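Local coordinates for protein probable thiosulfate sulfurtransferase (Thermus thermophilus, PDB 2EG4) that probably acts as a thiosulfate sulfurtransferase of the two-domain rhodanese family and binds a zinc ion in its second rhodanese-like domain, at residues 174-179 with 202-207. Numbering follows the deposited sequence.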
ATOM      1  N   GLY A 174       7.449  11.670  17.396  1.00 45.97           N
ATOM      2  CA  GLY A 174       7.742  13.034  16.992  1.00 45.97           C
ATOM      3  C   GLY A 174       7.692  13.299  15.492  1.00 44.68           C
ATOM      4  O   GLY A 174       8.085  14.377  15.035  1.00 44.78           O
ATOM      5  N   LEU A 175       7.203  12.330  14.722  1.00 42.18           N
ATOM      6  CA  LEU A 175       7.118  12.481  13.273  1.00 40.62           C
ATOM      7  C   LEU A 175       6.199  13.618  12.830  1.00 38.75           C
ATOM      8  O   LEU A 175       6.591  14.460  12.029  1.00 38.63           O
ATOM      9  CB  LEU A 175       6.645  11.173  12.630  1.00 41.01           C
ATOM     10  CG  LEU A 175       6.466  11.206  11.111  1.00 40.34           C
ATOM     11  CD1 LEU A 175       7.798  11.558  10.440  1.00 39.70           C
ATOM     12  CD2 LEU A 175       5.945   9.856  10.630  1.00 38.73           C
ATOM     13  N   LEU A 176       4.972  13.631  13.341  1.00 38.79           N
ATOM     14  CA  LEU A 176       4.019  14.670  12.972  1.00 39.06           C
ATOM     15  C   LEU A 176       4.591  16.049  13.269  1.00 41.89           C
ATOM     16  O   LEU A 176       4.318  17.023  12.557  1.00 40.55           O
ATOM     17  CB  LEU A 176       2.704  14.478  13.730  1.00 37.91           C
ATOM     18  CG  LEU A 176       2.059  13.103  13.561  1.00 37.85           C
ATOM     19  CD1 LEU A 176       0.626  13.157  14.065  1.00 38.78           C
ATOM     20  CD2 LEU A 176       2.091  12.699  12.093  1.00 35.63           C
ATOM     21  N   GLU A 177       5.392  16.123  14.327  1.00 43.16           N
ATOM     22  CA  GLU A 177       6.013  17.379  14.709  1.00 45.08           C
ATOM     23  C   GLU A 177       7.057  17.763  13.673  1.00 43.30           C
ATOM     24  O   GLU A 177       7.071  18.890  13.189  1.00 44.38           O
ATOM     25  CB  GLU A 177       6.659  17.257  16.093  1.00 48.40           C
ATOM     26  CG  GLU A 177       5.677  16.930  17.218  1.00 54.10           C
ATOM     27  CD  GLU A 177       5.452  15.434  17.410  1.00 58.73           C
ATOM     28  OE1 GLU A 177       4.886  14.777  16.506  1.00 58.28           O
ATOM     29  OE2 GLU A 177       5.848  14.916  18.480  1.00 61.08           O
ATOM     30  N   ARG A 178       7.932  16.829  13.322  1.00 43.05           N
ATOM     31  CA  ARG A 178       8.956  17.123  12.328  1.00 42.73           C
ATOM     32  C   ARG A 178       8.338  17.415  10.961  1.00 41.73           C
ATOM     33  O   ARG A 178       8.917  18.141  10.150  1.00 40.77           O
ATOM     34  CB  ARG A 178       9.951  15.960  12.219  1.00 45.58           C
ATOM     35  CG  ARG A 178      10.874  15.819  13.438  1.00 48.49           C
ATOM     36  CD  ARG A 178      12.001  14.817  13.192  1.00 48.67           C
ATOM     37  NE  ARG A 178      11.504  13.454  13.027  1.00 50.38           N
ATOM     38  CZ  ARG A 178      11.005  12.711  14.009  1.00 51.38           C
ATOM     39  NH1 ARG A 178      10.939  13.194  15.242  1.00 52.15           N
ATOM     40  NH2 ARG A 178      10.566  11.486  13.758  1.00 51.98           N
ATOM     41  N   LEU A 179       7.161  16.855  10.701  1.00 39.54           N
ATOM     42  CA  LEU A 179       6.506  17.079   9.415  1.00 39.50           C
ATOM     43  C   LEU A 179       5.553  18.269   9.471  1.00 39.18           C
ATOM     44  O   LEU A 179       5.089  18.752   8.441  1.00 39.55           O
ATOM     45  CB  LEU A 179       5.740  15.827   8.977  1.00 38.71           C
ATOM     46  CG  LEU A 179       6.546  14.595   8.555  1.00 38.22           C
ATOM     47  CD1 LEU A 179       5.583  13.444   8.258  1.00 38.25           C
ATOM     48  CD2 LEU A 179       7.386  14.910   7.332  1.00 40.78           C
ATOM     49  N   PHE A 202      -0.044   3.890   6.105  1.00 21.64           N
ATOM     50  CA  PHE A 202      -0.319   3.209   7.369  1.00 22.51           C
ATOM     51  C   PHE A 202       0.301   3.857   8.602  1.00 22.09           C
ATOM     52  O   PHE A 202      -0.324   3.874   9.671  1.00 23.27           O
ATOM     53  CB  PHE A 202       0.099   1.738   7.278  1.00 19.47           C
ATOM     54  CG  PHE A 202      -0.834   0.922   6.460  1.00 17.55           C
ATOM     55  CD1 PHE A 202      -2.142   0.708   6.897  1.00 22.33           C
ATOM     56  CD2 PHE A 202      -0.437   0.407   5.229  1.00 23.36           C
ATOM     57  CE1 PHE A 202      -3.043   0.000   6.119  1.00 23.56           C
ATOM     58  CE2 PHE A 202      -1.328  -0.302   4.442  1.00 17.94           C
ATOM     59  CZ  PHE A 202      -2.638  -0.508   4.885  1.00 24.18           C
ATOM     60  N   VAL A 203       1.509   4.391   8.463  1.00 20.86           N
ATOM     61  CA  VAL A 203       2.167   5.044   9.585  1.00 21.98           C
ATOM     62  C   VAL A 203       1.381   6.287   9.971  1.00 23.65           C
ATOM     63  O   VAL A 203       1.037   6.480  11.145  1.00 25.98           O
ATOM     64  CB  VAL A 203       3.605   5.485   9.232  1.00 20.75           C
ATOM     65  CG1 VAL A 203       4.185   6.361  10.370  1.00 20.65           C
ATOM     66  CG2 VAL A 203       4.480   4.260   9.014  1.00 23.21           C
ATOM     67  N   LEU A 204       1.085   7.126   8.979  1.00 23.29           N
ATOM     68  CA  LEU A 204       0.353   8.356   9.246  1.00 22.88           C
ATOM     69  C   LEU A 204      -1.014   8.072   9.855  1.00 25.70           C
ATOM     70  O   LEU A 204      -1.431   8.751  10.796  1.00 26.09           O
ATOM     71  CB  LEU A 204       0.199   9.182   7.964  1.00 21.56           C
ATOM     72  CG  LEU A 204       1.468   9.871   7.459  1.00 22.77           C
ATOM     73  CD1 LEU A 204       1.208  10.566   6.136  1.00 27.14           C
ATOM     74  CD2 LEU A 204       1.937  10.896   8.496  1.00 24.80           C
ATOM     75  N   ARG A 205      -1.720   7.082   9.316  1.00 24.08           N
ATOM     76  CA  ARG A 205      -3.039   6.737   9.831  1.00 27.35           C
ATOM     77  C   ARG A 205      -2.958   6.318  11.293  1.00 28.98           C
ATOM     78  O   ARG A 205      -3.839   6.660  12.096  1.00 28.60           O
ATOM     79  CB  ARG A 205      -3.674   5.623   8.981  1.00 30.02           C
ATOM     80  CG  ARG A 205      -4.173   6.134   7.632  1.00 31.23           C
ATOM     81  CD  ARG A 205      -5.669   5.967   7.470  1.00 37.63           C
ATOM     82  NE  ARG A 205      -6.199   6.819   6.406  1.00 39.79           N
ATOM     83  CZ  ARG A 205      -7.486   6.903   6.083  1.00 40.67           C
ATOM     84  NH1 ARG A 205      -8.389   6.178   6.745  1.00 40.65           N
ATOM     85  NH2 ARG A 205      -7.873   7.706   5.101  1.00 40.63           N
ATOM     86  N   SER A 206      -1.899   5.600  11.651  1.00 28.12           N
ATOM     87  CA  SER A 206      -1.746   5.161  13.032  1.00 31.86           C
ATOM     88  C   SER A 206      -1.482   6.353  13.949  1.00 34.32           C
ATOM     89  O   SER A 206      -1.688   6.259  15.160  1.00 36.67           O
ATOM     90  CB  SER A 206      -0.607   4.154  13.171  1.00 30.45           C
ATOM     91  OG  SER A 206       0.663   4.780  13.091  1.00 32.85           O
ATOM     92  N   LEU A 207      -1.020   7.467  13.382  1.00 32.91           N
ATOM     93  CA  LEU A 207      -0.757   8.657  14.185  1.00 32.70           C
ATOM     94  C   LEU A 207      -1.951   9.601  14.148  1.00 34.10           C
ATOM     95  O   LEU A 207      -1.885  10.714  14.667  1.00 35.09           O
ATOM     96  CB  LEU A 207       0.506   9.371  13.700  1.00 28.81           C
ATOM     97  CG  LEU A 207       1.803   8.572  13.900  1.00 30.43           C
ATOM     98  CD1 LEU A 207       2.952   9.235  13.155  1.00 30.88           C
ATOM     99  CD2 LEU A 207       2.107   8.452  15.402  1.00 33.20           C
TER
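With CG trans to its carbonyl carbon (chi1 -55°), L176 slides past L207 in the opposite direction, while L175, whose CG lies trans to the backbone N (chi1 178°), meets L207 and V203 at about right angles. The two methyls of L176 divide their work. CD2 packs on L207 CD1 at 3.7 Å and also reaches L204 CD2 at 4.0 Å; CD1 rests against L207 O, at 3.6 Å, and L207 CB. A branched leucine suits this place because one side chain can touch both neighbouring side chains and the carbonyl O of L207. Were L176 cut back to alanine, L207 CD1 would probably keep L175 CD2 but lose its closer partner, and a gap is likely to open beside L204 CD2. L175 uses CD2 alone, set 3.9 Å from V203 CG1 and 4.0 Å from L207 CD1, so L207 CD1 touches both leucines. Branching at CB keeps V203 CG1 short and near its own helix, where the longer L175 comes to meet it. L179 adds a looser touch, its CD1 lying 4.5 Å from L204 CD2. The contact is plain apolar packing within the second rhodanese-like domain, away from the zinc site. F169, in a loop, touches both L175 and L204, and V209 lies against L176. The short axes of 175-179 and 202-206 come within 11.8 Å, their N-to-C directions 106° apart; the contact thus joins helix 175-179, just before strand 186-190, to the last turns of helix 195-206 and to L207, which lead into 210-213, an outermost strand of the second domain's parallel sheet, next to 186-190.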